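Local structure of tryptophanyl-tRNA synthetase (Campylobacter jejuni subsp. jejuni, 3TZL) at residues Gly9-Gly14 with Tyr44-Ser49; Lys62-Phe67 with Ser77-Gln82; Gln252-Lys257 with Lys266-Glu271. The protein catalyses the ATP-dependent attachment of tryptophan to its cognate tRNA, and is a homodimeric class I aminoacyl-tRNA synthetase. All blocks are in the same frame, centred on the assembly; numbering follows the deposited sequence.

In the fold
Contacts 1 and 2 lie in the nucleotide-binding core, contact 3 at the surface of a helical region, with its centre about 38 Å from that of contact 1 and 36 Å from that of contact 2. The first two share a parallel sheet: contact 1 joins the loop after strand 5-10 to helix 43-46, whereas contact 2 seats helix 53-70 against strand 78-81. They also touch each other, Q82 OE1 bonding to Y44 N and F67 packing on P12. Chemistry follows place. Contact 1, partly buried, joins polar side chains around bound tryptophan; contact 2 is buried and apolar; contact 3 joins two consecutive helices through an arginine over a tyrosine ring.

Contact 1. Residues Gly9-Gly14 with Tyr44-Ser49; sequences GLQPSG and YHAMTS. With TRP (tryptophan), chain J; PO4 (phosphate ion), chain K.
The side-chain amide of Q11 lies across the root of the H45 side chain, its OE1 3.4 Å from H45 CB, while its NE2 reaches on to 3.7 Å from A46 CA. The two side chains cross at about a right angle, with the amide turned 26° from the imidazole plane. Extended beyond CG, the glutamine spans from the loop after strand 5-10 to helix 43-46, where it packs rather than bonds.

The H45 ring receives the bound tryptophan: the ligand's CD1 stands over one imidazole face, offset toward the rim and 3.5 Å from H45 CD2. The carbonyl H45 O takes two donors, T48 N and T48 OG1. On the strand, G9 N comes within 3.3 Å of the ligand's CE3; the indole lies where a side chain on G9 would project, so the glycine leaves room for it. G14 N of the 'HIGH' region makes a weak bond to a phosphate ion, probably from the crystallisation liquor, that K55 NZ also binds.

These segments thus offer the ligand packing, while its hydrogen bonds come from D134 and Q149; the bond from H45 NE2 to D134 OD2 would hold the imidazole in its rotation.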
loop_
_atom_site.group_PDB
_atom_site.type_symbol
_atom_site.label_atom_id
_atom_site.label_comp_id
_atom_site.label_asym_id
_atom_site.label_seq_id
_atom_site.Cartn_x
_atom_site.Cartn_y
_atom_site.Cartn_z
ATOM N N GLY B 9 4.944 -17.256 -3.647
ATOM C CA GLY B 9 5.271 -16.099 -4.445
ATOM C C GLY B 9 6.630 -16.344 -5.064
ATOM O O GLY B 9 7.502 -16.884 -4.420
ATOM N N LEU B 10 6.815 -15.957 -6.318
ATOM C CA LEU B 10 8.070 -16.258 -7.003
ATOM C C LEU B 10 8.843 -14.984 -7.336
ATOM O O LEU B 10 8.321 -14.079 -7.973
ATOM C CB LEU B 10 7.782 -17.068 -8.264
ATOM C CG LEU B 10 7.092 -18.422 -8.056
ATOM C CD1 LEU B 10 6.621 -18.991 -9.390
ATOM C CD2 LEU B 10 8.019 -19.405 -7.366
ATOM N N GLN B 11 10.083 -14.904 -6.880
ATOM C CA GLN B 11 10.870 -13.700 -7.076
ATOM C C GLN B 11 12.271 -14.062 -7.521
ATOM O O GLN B 11 13.228 -13.929 -6.755
ATOM C CB GLN B 11 10.938 -12.903 -5.776
ATOM C CG GLN B 11 10.851 -11.396 -5.961
ATOM C CD GLN B 11 10.966 -10.667 -4.641
ATOM O OE1 GLN B 11 10.265 -10.992 -3.672
ATOM N NE2 GLN B 11 11.876 -9.700 -4.578
ATOM N N PRO B 12 12.403 -14.528 -8.765
ATOM C CA PRO B 12 13.711 -14.983 -9.248
ATOM C C PRO B 12 14.666 -13.803 -9.410
ATOM O O PRO B 12 14.206 -12.669 -9.555
ATOM C CB PRO B 12 13.392 -15.588 -10.626
ATOM C CG PRO B 12 11.896 -15.683 -10.702
ATOM C CD PRO B 12 11.367 -14.605 -9.809
ATOM N N SER B 13 15.969 -14.069 -9.358
ATOM C CA SER B 13 16.973 -13.061 -9.682
ATOM C C SER B 13 18.057 -13.674 -10.560
ATOM O O SER B 13 18.378 -14.859 -10.428
ATOM C CB SER B 13 17.582 -12.447 -8.418
ATOM O OG SER B 13 18.243 -13.425 -7.637
ATOM N N GLY B 14 18.608 -12.864 -11.461
ATOM C CA GLY B 14 19.609 -13.334 -12.398
ATOM C C GLY B 14 19.096 -14.447 -13.299
ATOM O O GLY B 14 17.900 -14.540 -13.588
ATOM N N TYR B 44 5.470 -6.745 -7.288
ATOM C CA TYR B 44 5.463 -5.577 -6.372
ATOM C C TYR B 44 6.680 -5.664 -5.474
ATOM O O TYR B 44 7.384 -4.681 -5.266
ATOM C CB TYR B 44 4.198 -5.502 -5.504
ATOM C CG TYR B 44 2.966 -4.978 -6.211
ATOM C CD1 TYR B 44 3.039 -3.927 -7.108
ATOM C CD2 TYR B 44 1.725 -5.543 -5.968
ATOM C CE1 TYR B 44 1.891 -3.445 -7.732
ATOM C CE2 TYR B 44 0.587 -5.085 -6.585
ATOM C CZ TYR B 44 0.667 -4.043 -7.466
ATOM O OH TYR B 44 -0.499 -3.604 -8.063
ATOM N N HIS B 45 6.935 -6.859 -4.956
ATOM C CA HIS B 45 8.065 -7.083 -4.050
ATOM C C HIS B 45 9.411 -6.825 -4.709
ATOM O O HIS B 45 10.357 -6.431 -4.038
ATOM C CB HIS B 45 8.029 -8.501 -3.480
ATOM C CG HIS B 45 6.923 -8.730 -2.489
ATOM N ND1 HIS B 45 7.050 -8.431 -1.148
ATOM C CD2 HIS B 45 5.674 -9.232 -2.645
ATOM C CE1 HIS B 45 5.921 -8.725 -0.525
ATOM N NE2 HIS B 45 5.073 -9.220 -1.410
ATOM N N ALA B 46 9.513 -7.029 -6.022
ATOM C CA ALA B 46 10.800 -6.808 -6.683
ATOM C C ALA B 46 11.116 -5.327 -6.715
ATOM O O ALA B 46 12.264 -4.945 -6.953
ATOM C CB ALA B 46 10.821 -7.394 -8.089
HETATM N N MSE B 47 10.101 -4.487 -6.480
HETATM C CA MSE B 47 10.327 -3.051 -6.507
HETATM C C MSE B 47 11.128 -2.540 -5.314
HETATM O O MSE B 47 11.574 -1.396 -5.344
HETATM C CB MSE B 47 9.024 -2.293 -6.604
HETATM C CG MSE B 47 8.156 -2.781 -7.723
HETATM SE SE MSE B 47 6.454 -1.857 -7.817
HETATM C CE MSE B 47 5.769 -2.773 -9.427
ATOM N N THR B 48 11.303 -3.362 -4.271
ATOM C CA THR B 48 12.077 -2.935 -3.098
ATOM C C THR B 48 13.583 -2.859 -3.380
ATOM O O THR B 48 14.282 -2.037 -2.800
ATOM C CB THR B 48 11.843 -3.831 -1.850
ATOM O OG1 THR B 48 12.342 -5.158 -2.097
ATOM C CG2 THR B 48 10.346 -3.897 -1.479
ATOM N N SER B 49 14.090 -3.699 -4.272
ATOM C CA SER B 49 15.524 -3.658 -4.572
ATOM C C SER B 49 15.891 -3.038 -5.927
ATOM O O SER B 49 17.063 -2.974 -6.275
ATOM C CB SER B 49 16.154 -5.046 -4.428
ATOM O OG SER B 49 15.350 -6.008 -5.077
HETATM N N TRP J . 9.220 -12.966 -0.030
HETATM C CA TRP J . 9.294 -14.096 -0.961
HETATM C C TRP J . 10.725 -14.324 -1.430
HETATM O O TRP J . 11.040 -15.347 -2.047
HETATM C CB TRP J . 8.363 -13.878 -2.168
HETATM C CG TRP J . 6.930 -13.719 -1.757
HETATM C CD1 TRP J . 6.170 -12.581 -1.805
HETATM C CD2 TRP J . 6.107 -14.735 -1.186
HETATM N NE1 TRP J . 4.906 -12.838 -1.311
HETATM C CE2 TRP J . 4.847 -14.152 -0.916
HETATM C CE3 TRP J . 6.311 -16.086 -0.875
HETATM C CZ2 TRP J . 3.793 -14.882 -0.363
HETATM C CZ3 TRP J . 5.263 -16.809 -0.318
HETATM C CH2 TRP J . 4.020 -16.205 -0.074
HETATM O OXT TRP J . 11.587 -13.476 -1.190
HETATM P P PO4 K . 18.523 -9.127 -11.793
HETATM O O1 PO4 K . 18.390 -7.653 -12.093
HETATM O O2 PO4 K . 18.335 -9.890 -13.087
HETATM O O3 PO4 K . 19.903 -9.397 -11.232
HETATM O O4 PO4 K . 17.484 -9.531 -10.769
#

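Contact 2. Residues Lys62-Phe67 with Ser77-Gln82; sequences KAAAAF and SVFWLQ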
loop_
_atom_site.group_PDB
_atom_site.type_symbol
_atom_site.label_atom_id
_atom_site.label_comp_id
_atom_site.label_asym_id
_atom_site.label_seq_id
_atom_site.Cartn_x
_atom_site.Cartn_y
_atom_site.Cartn_z
ATOM N N LYS B 62 10.278 -12.619 -18.312
ATOM C CA LYS B 62 11.190 -13.775 -18.292
ATOM C C LYS B 62 10.844 -14.784 -17.218
ATOM O O LYS B 62 10.906 -15.986 -17.440
ATOM C CB LYS B 62 12.644 -13.340 -18.138
ATOM C CG LYS B 62 13.138 -12.471 -19.277
ATOM C CD LYS B 62 14.659 -12.292 -19.263
ATOM C CE LYS B 62 15.193 -11.726 -17.946
ATOM N NZ LYS B 62 16.103 -12.686 -17.225
ATOM N N ALA B 63 10.479 -14.292 -16.040
ATOM C CA ALA B 63 10.140 -15.206 -14.957
ATOM C C ALA B 63 8.887 -16.014 -15.302
ATOM O O ALA B 63 8.843 -17.217 -15.085
ATOM C CB ALA B 63 9.964 -14.474 -13.650
ATOM N N ALA B 64 7.866 -15.345 -15.834
ATOM C CA ALA B 64 6.625 -16.022 -16.168
ATOM C C ALA B 64 6.914 -17.051 -17.260
ATOM O O ALA B 64 6.526 -18.210 -17.132
ATOM C CB ALA B 64 5.568 -15.017 -16.622
ATOM N N ALA B 65 7.617 -16.629 -18.313
ATOM C CA ALA B 65 7.988 -17.528 -19.419
ATOM C C ALA B 65 8.794 -18.720 -18.921
ATOM O O ALA B 65 8.560 -19.855 -19.343
ATOM C CB ALA B 65 8.768 -16.780 -20.492
ATOM N N ALA B 66 9.725 -18.475 -18.008
ATOM C CA ALA B 66 10.543 -19.563 -17.474
ATOM C C ALA B 66 9.716 -20.597 -16.703
ATOM O O ALA B 66 9.897 -21.806 -16.868
ATOM C CB ALA B 66 11.647 -19.014 -16.589
ATOM N N PHE B 67 8.808 -20.141 -15.846
ATOM C CA PHE B 67 8.098 -21.115 -15.022
ATOM C C PHE B 67 7.084 -21.904 -15.847
ATOM O O PHE B 67 6.903 -23.110 -15.662
ATOM C CB PHE B 67 7.487 -20.463 -13.779
ATOM C CG PHE B 67 8.518 -20.047 -12.749
ATOM C CD1 PHE B 67 9.144 -20.989 -11.956
ATOM C CD2 PHE B 67 8.850 -18.717 -12.576
ATOM C CE1 PHE B 67 10.097 -20.608 -11.007
ATOM C CE2 PHE B 67 9.804 -18.326 -11.650
ATOM C CZ PHE B 67 10.425 -19.275 -10.859
ATOM N N SER B 77 -3.166 -25.260 -12.170
ATOM C CA SER B 77 -2.781 -24.336 -11.096
ATOM C C SER B 77 -3.283 -22.927 -11.345
ATOM O O SER B 77 -3.814 -22.637 -12.406
ATOM C CB SER B 77 -1.262 -24.275 -10.987
ATOM O OG SER B 77 -0.720 -25.548 -10.701
ATOM N N VAL B 78 -3.106 -22.046 -10.364
ATOM C CA VAL B 78 -3.447 -20.641 -10.549
ATOM C C VAL B 78 -2.158 -19.856 -10.561
ATOM O O VAL B 78 -1.442 -19.825 -9.567
ATOM C CB VAL B 78 -4.432 -20.136 -9.487
ATOM C CG1 VAL B 78 -4.702 -18.656 -9.659
ATOM C CG2 VAL B 78 -5.744 -20.947 -9.576
ATOM N N PHE B 79 -1.853 -19.265 -11.716
ATOM C CA PHE B 79 -0.557 -18.646 -11.956
ATOM C C PHE B 79 -0.709 -17.249 -12.548
ATOM O O PHE B 79 -1.212 -17.089 -13.651
ATOM C CB PHE B 79 0.252 -19.526 -12.900
ATOM C CG PHE B 79 1.599 -18.965 -13.255
ATOM C CD1 PHE B 79 2.614 -18.913 -12.312
ATOM C CD2 PHE B 79 1.857 -18.514 -14.543
ATOM C CE1 PHE B 79 3.863 -18.407 -12.641
ATOM C CE2 PHE B 79 3.111 -18.012 -14.880
ATOM C CZ PHE B 79 4.114 -17.960 -13.923
ATOM N N TRP B 80 -0.249 -16.242 -11.822
ATOM C CA TRP B 80 -0.493 -14.876 -12.238
ATOM C C TRP B 80 0.636 -13.952 -11.833
ATOM O O TRP B 80 1.555 -14.346 -11.130
ATOM C CB TRP B 80 -1.846 -14.371 -11.689
ATOM C CG TRP B 80 -1.871 -14.000 -10.235
ATOM C CD1 TRP B 80 -1.865 -12.738 -9.714
ATOM C CD2 TRP B 80 -1.929 -14.897 -9.111
ATOM N NE1 TRP B 80 -1.913 -12.795 -8.339
ATOM C CE2 TRP B 80 -1.948 -14.108 -7.946
ATOM C CE3 TRP B 80 -1.956 -16.291 -8.982
ATOM C CZ2 TRP B 80 -2.004 -14.664 -6.665
ATOM C CZ3 TRP B 80 -2.010 -16.841 -7.710
ATOM C CH2 TRP B 80 -2.029 -16.028 -6.568
ATOM N N LEU B 81 0.570 -12.732 -12.347
ATOM C CA LEU B 81 1.523 -11.674 -12.052
ATOM C C LEU B 81 0.890 -10.824 -10.957
ATOM O O LEU B 81 -0.217 -10.329 -11.117
ATOM C CB LEU B 81 1.742 -10.826 -13.300
ATOM C CG LEU B 81 2.674 -9.617 -13.229
ATOM C CD1 LEU B 81 4.081 -10.105 -13.015
ATOM C CD2 LEU B 81 2.572 -8.821 -14.529
ATOM N N GLN B 82 1.595 -10.668 -9.851
ATOM C CA GLN B 82 1.024 -10.099 -8.633
ATOM C C GLN B 82 0.246 -8.800 -8.867
ATOM O O GLN B 82 -0.878 -8.637 -8.404
ATOM C CB GLN B 82 2.159 -9.829 -7.658
ATOM C CG GLN B 82 1.718 -9.406 -6.279
ATOM C CD GLN B 82 2.898 -9.026 -5.447
ATOM O OE1 GLN B 82 3.979 -8.753 -5.985
ATOM N NE2 GLN B 82 2.725 -9.034 -4.135
#
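The contact belongs to the beta-alpha-beta crossover of the class I catalytic core, in which the chain leaves strand 36-41, passes through helices 43-46 and 53-70 and returns in parallel as strand 78-81. Here F79 of the returning strand meets A64 and F67 of helix 53-70. The phenyl ring drives its rim against the helix: CZ lies 3.9 Å from A64 CA, which sits at the ring edge near its plane, and CE2 comes to 4.2 Å from A64 CB. The same CZ is 4.2 Å from F67 CB, one helical turn on. F79 CG is anti to the backbone N (chi1 178°), a setting that extends the ring from the strand to the helix backbone. The small side chain of A64 lets the aromatic rim come close to the main chain, where it also lies beside A64 O.

Of F67, the root alone takes part. Its CB points toward the strand, but with chi1 at -71° the ring leads off toward I72, so the two phenylalanines meet without a ring stack. All three touching residues are buried, and their side-chain contacts are apolar.

Helix 291-320 covers the joint with L294 on A64 and L298 on F79, while Y284 and L287 of helix 278-289 pack on A65. Strand 36-41 runs alongside strand 78-81 and bonds to it through the backbones of V78 and W80, and of Q82 just after it.

Contact 3. Residues Gln252-Lys257 with Lys266-Glu271; sequences QIRYEK and KIYLNE
The carbonyl oxygen K266 O, two residues before the Y268 ring that meets R254, accepts two bonds from N270: the backbone N at 2.9 Å and the side-chain ND2, also at 2.9 Å. They arrive from opposite faces of the carbonyl plane, so the asparagine doubles the ordinary helical bond at this turn.

Across the contact, NH1 of R254 stands over the centre of the Y268 ring and lies 3.7 Å from Y268 CE1. R254 CZ is 4.5 Å from the ring centroid and 8° off the normal, a cation-pi interaction. The guanidinium does not lie flat on the ring: its plane is tilted by 64°, and its NH1 edge is presented to the aromatic face. The arginine chain bends at chi3 (66°) before reaching it. R254 NH2 makes a salt bridge to E260 in the link between the helices, which would help set the rotation of the group and partly balance its charge. On helix 245-257, Q252 NE2 gives a nearly straight bond of 3.2 Å to E256 OE1.

With R254 CA and Y268 CA 11.4 Å apart, long side chains bridge the gap: two consecutive helices joined by a short link, a helix-loop-helix unit tied at the surface by an arginine-tyrosine cation-pi pair.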
loop_
_atom_site.group_PDB
_atom_site.type_symbol
_atom_site.label_atom_id
_atom_site.label_comp_id
_atom_site.label_asym_id
_atom_site.label_seq_id
_atom_site.Cartn_x
_atom_site.Cartn_y
_atom_site.Cartn_z
ATOM N N GLN B 252 28.436 -44.907 -16.107
ATOM C CA GLN B 252 29.390 -45.447 -15.147
ATOM C C GLN B 252 30.253 -46.545 -15.754
ATOM O O GLN B 252 31.429 -46.685 -15.409
ATOM C CB GLN B 252 28.639 -45.965 -13.930
ATOM C CG GLN B 252 29.503 -46.606 -12.869
ATOM C CD GLN B 252 28.662 -47.107 -11.708
ATOM O OE1 GLN B 252 27.502 -46.687 -11.537
ATOM N NE2 GLN B 252 29.228 -48.009 -10.908
ATOM N N ILE B 253 29.667 -47.313 -16.666
ATOM C CA ILE B 253 30.405 -48.372 -17.342
ATOM C C ILE B 253 31.467 -47.714 -18.206
ATOM O O ILE B 253 32.600 -48.200 -18.292
ATOM C CB ILE B 253 29.474 -49.239 -18.212
ATOM C CG1 ILE B 253 28.659 -50.197 -17.337
ATOM C CG2 ILE B 253 30.254 -50.021 -19.251
ATOM C CD1 ILE B 253 27.419 -50.750 -18.028
ATOM N N ARG B 254 31.097 -46.593 -18.829
ATOM C CA ARG B 254 32.017 -45.850 -19.686
ATOM C C ARG B 254 33.184 -45.285 -18.878
ATOM O O ARG B 254 34.327 -45.304 -19.341
ATOM C CB ARG B 254 31.270 -44.754 -20.459
ATOM C CG ARG B 254 30.402 -45.306 -21.584
ATOM C CD ARG B 254 29.411 -44.273 -22.094
ATOM N NE ARG B 254 30.066 -43.150 -22.755
ATOM C CZ ARG B 254 29.427 -42.061 -23.173
ATOM N NH1 ARG B 254 28.112 -41.948 -23.005
ATOM N NH2 ARG B 254 30.104 -41.081 -23.760
ATOM N N TYR B 255 32.885 -44.809 -17.670
ATOM C CA TYR B 255 33.907 -44.356 -16.721
ATOM C C TYR B 255 34.866 -45.468 -16.308
ATOM O O TYR B 255 36.081 -45.331 -16.452
ATOM C CB TYR B 255 33.257 -43.751 -15.473
ATOM C CG TYR B 255 32.998 -42.253 -15.547
ATOM C CD1 TYR B 255 33.623 -41.384 -14.661
ATOM C CD2 TYR B 255 32.129 -41.710 -16.497
ATOM C CE1 TYR B 255 33.400 -40.026 -14.704
ATOM C CE2 TYR B 255 31.891 -40.330 -16.551
ATOM C CZ TYR B 255 32.538 -39.497 -15.646
ATOM O OH TYR B 255 32.335 -38.132 -15.656
ATOM N N GLU B 256 34.319 -46.571 -15.803
ATOM C CA GLU B 256 35.138 -47.692 -15.338
ATOM C C GLU B 256 35.918 -48.382 -16.463
ATOM O O GLU B 256 36.989 -48.943 -16.230
ATOM C CB GLU B 256 34.279 -48.708 -14.571
ATOM C CG GLU B 256 33.649 -48.140 -13.299
ATOM C CD GLU B 256 32.760 -49.137 -12.577
ATOM O OE1 GLU B 256 32.276 -48.812 -11.471
ATOM O OE2 GLU B 256 32.547 -50.242 -13.116
ATOM N N LYS B 257 35.385 -48.340 -17.679
ATOM C CA LYS B 257 36.047 -48.987 -18.806
ATOM C C LYS B 257 37.341 -48.275 -19.210
ATOM O O LYS B 257 38.305 -48.915 -19.624
ATOM C CB LYS B 257 35.101 -49.060 -20.006
ATOM C CG LYS B 257 35.682 -49.779 -21.208
ATOM C CD LYS B 257 34.775 -49.653 -22.417
ATOM C CE LYS B 257 35.369 -50.365 -23.627
ATOM N NZ LYS B 257 34.492 -50.250 -24.833
ATOM N N LYS B 266 32.509 -34.299 -21.039
ATOM C CA LYS B 266 31.938 -32.956 -21.031
ATOM C C LYS B 266 31.125 -32.733 -22.298
ATOM O O LYS B 266 30.032 -32.159 -22.250
ATOM C CB LYS B 266 33.033 -31.900 -20.911
ATOM C CG LYS B 266 33.585 -31.757 -19.524
ATOM C CD LYS B 266 34.864 -30.933 -19.506
ATOM C CE LYS B 266 35.060 -30.266 -18.135
ATOM N NZ LYS B 266 36.407 -29.620 -17.994
ATOM N N ILE B 267 31.664 -33.185 -23.430
ATOM C CA ILE B 267 30.955 -33.116 -24.706
ATOM C C ILE B 267 29.608 -33.829 -24.594
ATOM O O ILE B 267 28.565 -33.307 -25.017
ATOM C CB ILE B 267 31.785 -33.745 -25.845
ATOM C CG1 ILE B 267 32.923 -32.799 -26.257
ATOM C CG2 ILE B 267 30.894 -34.060 -27.039
ATOM C CD1 ILE B 267 33.809 -33.340 -27.345
ATOM N N TYR B 268 29.652 -35.022 -24.004
ATOM C CA TYR B 268 28.461 -35.793 -23.689
ATOM C C TYR B 268 27.506 -35.016 -22.780
ATOM O O TYR B 268 26.311 -34.968 -23.038
ATOM C CB TYR B 268 28.850 -37.126 -23.035
ATOM C CG TYR B 268 27.668 -37.972 -22.624
ATOM C CD1 TYR B 268 26.731 -38.384 -23.560
ATOM C CD2 TYR B 268 27.491 -38.368 -21.301
ATOM C CE1 TYR B 268 25.638 -39.157 -23.191
ATOM C CE2 TYR B 268 26.406 -39.146 -20.925
ATOM C CZ TYR B 268 25.483 -39.537 -21.877
ATOM O OH TYR B 268 24.396 -40.306 -21.521
ATOM N N LEU B 269 28.033 -34.393 -21.727
ATOM C CA LEU B 269 27.192 -33.637 -20.801
ATOM C C LEU B 269 26.434 -32.537 -21.523
ATOM O O LEU B 269 25.243 -32.336 -21.278
ATOM C CB LEU B 269 28.004 -33.062 -19.634
ATOM C CG LEU B 269 27.170 -32.318 -18.575
ATOM C CD1 LEU B 269 25.992 -33.167 -18.117
ATOM C CD2 LEU B 269 28.020 -31.920 -17.377
ATOM N N ASN B 270 27.121 -31.830 -22.419
ATOM C CA ASN B 270 26.464 -30.840 -23.281
ATOM C C ASN B 270 25.252 -31.400 -24.018
ATOM O O ASN B 270 24.178 -30.794 -24.003
ATOM C CB ASN B 270 27.443 -30.256 -24.300
ATOM C CG ASN B 270 28.252 -29.125 -23.735
ATOM O OD1 ASN B 270 27.846 -27.967 -23.802
ATOM N ND2 ASN B 270 29.409 -29.448 -23.170
ATOM N N GLU B 271 25.429 -32.555 -24.653
ATOM C CA GLU B 271 24.334 -33.226 -25.349
ATOM C C GLU B 271 23.156 -33.530 -24.428
ATOM O O GLU B 271 22.005 -33.321 -24.809
ATOM C CB GLU B 271 24.808 -34.531 -25.989
ATOM C CG GLU B 271 25.886 -34.358 -27.033
ATOM C CD GLU B 271 26.312 -35.686 -27.658
ATOM O OE1 GLU B 271 25.679 -36.730 -27.371
ATOM O OE2 GLU B 271 27.286 -35.682 -28.438
#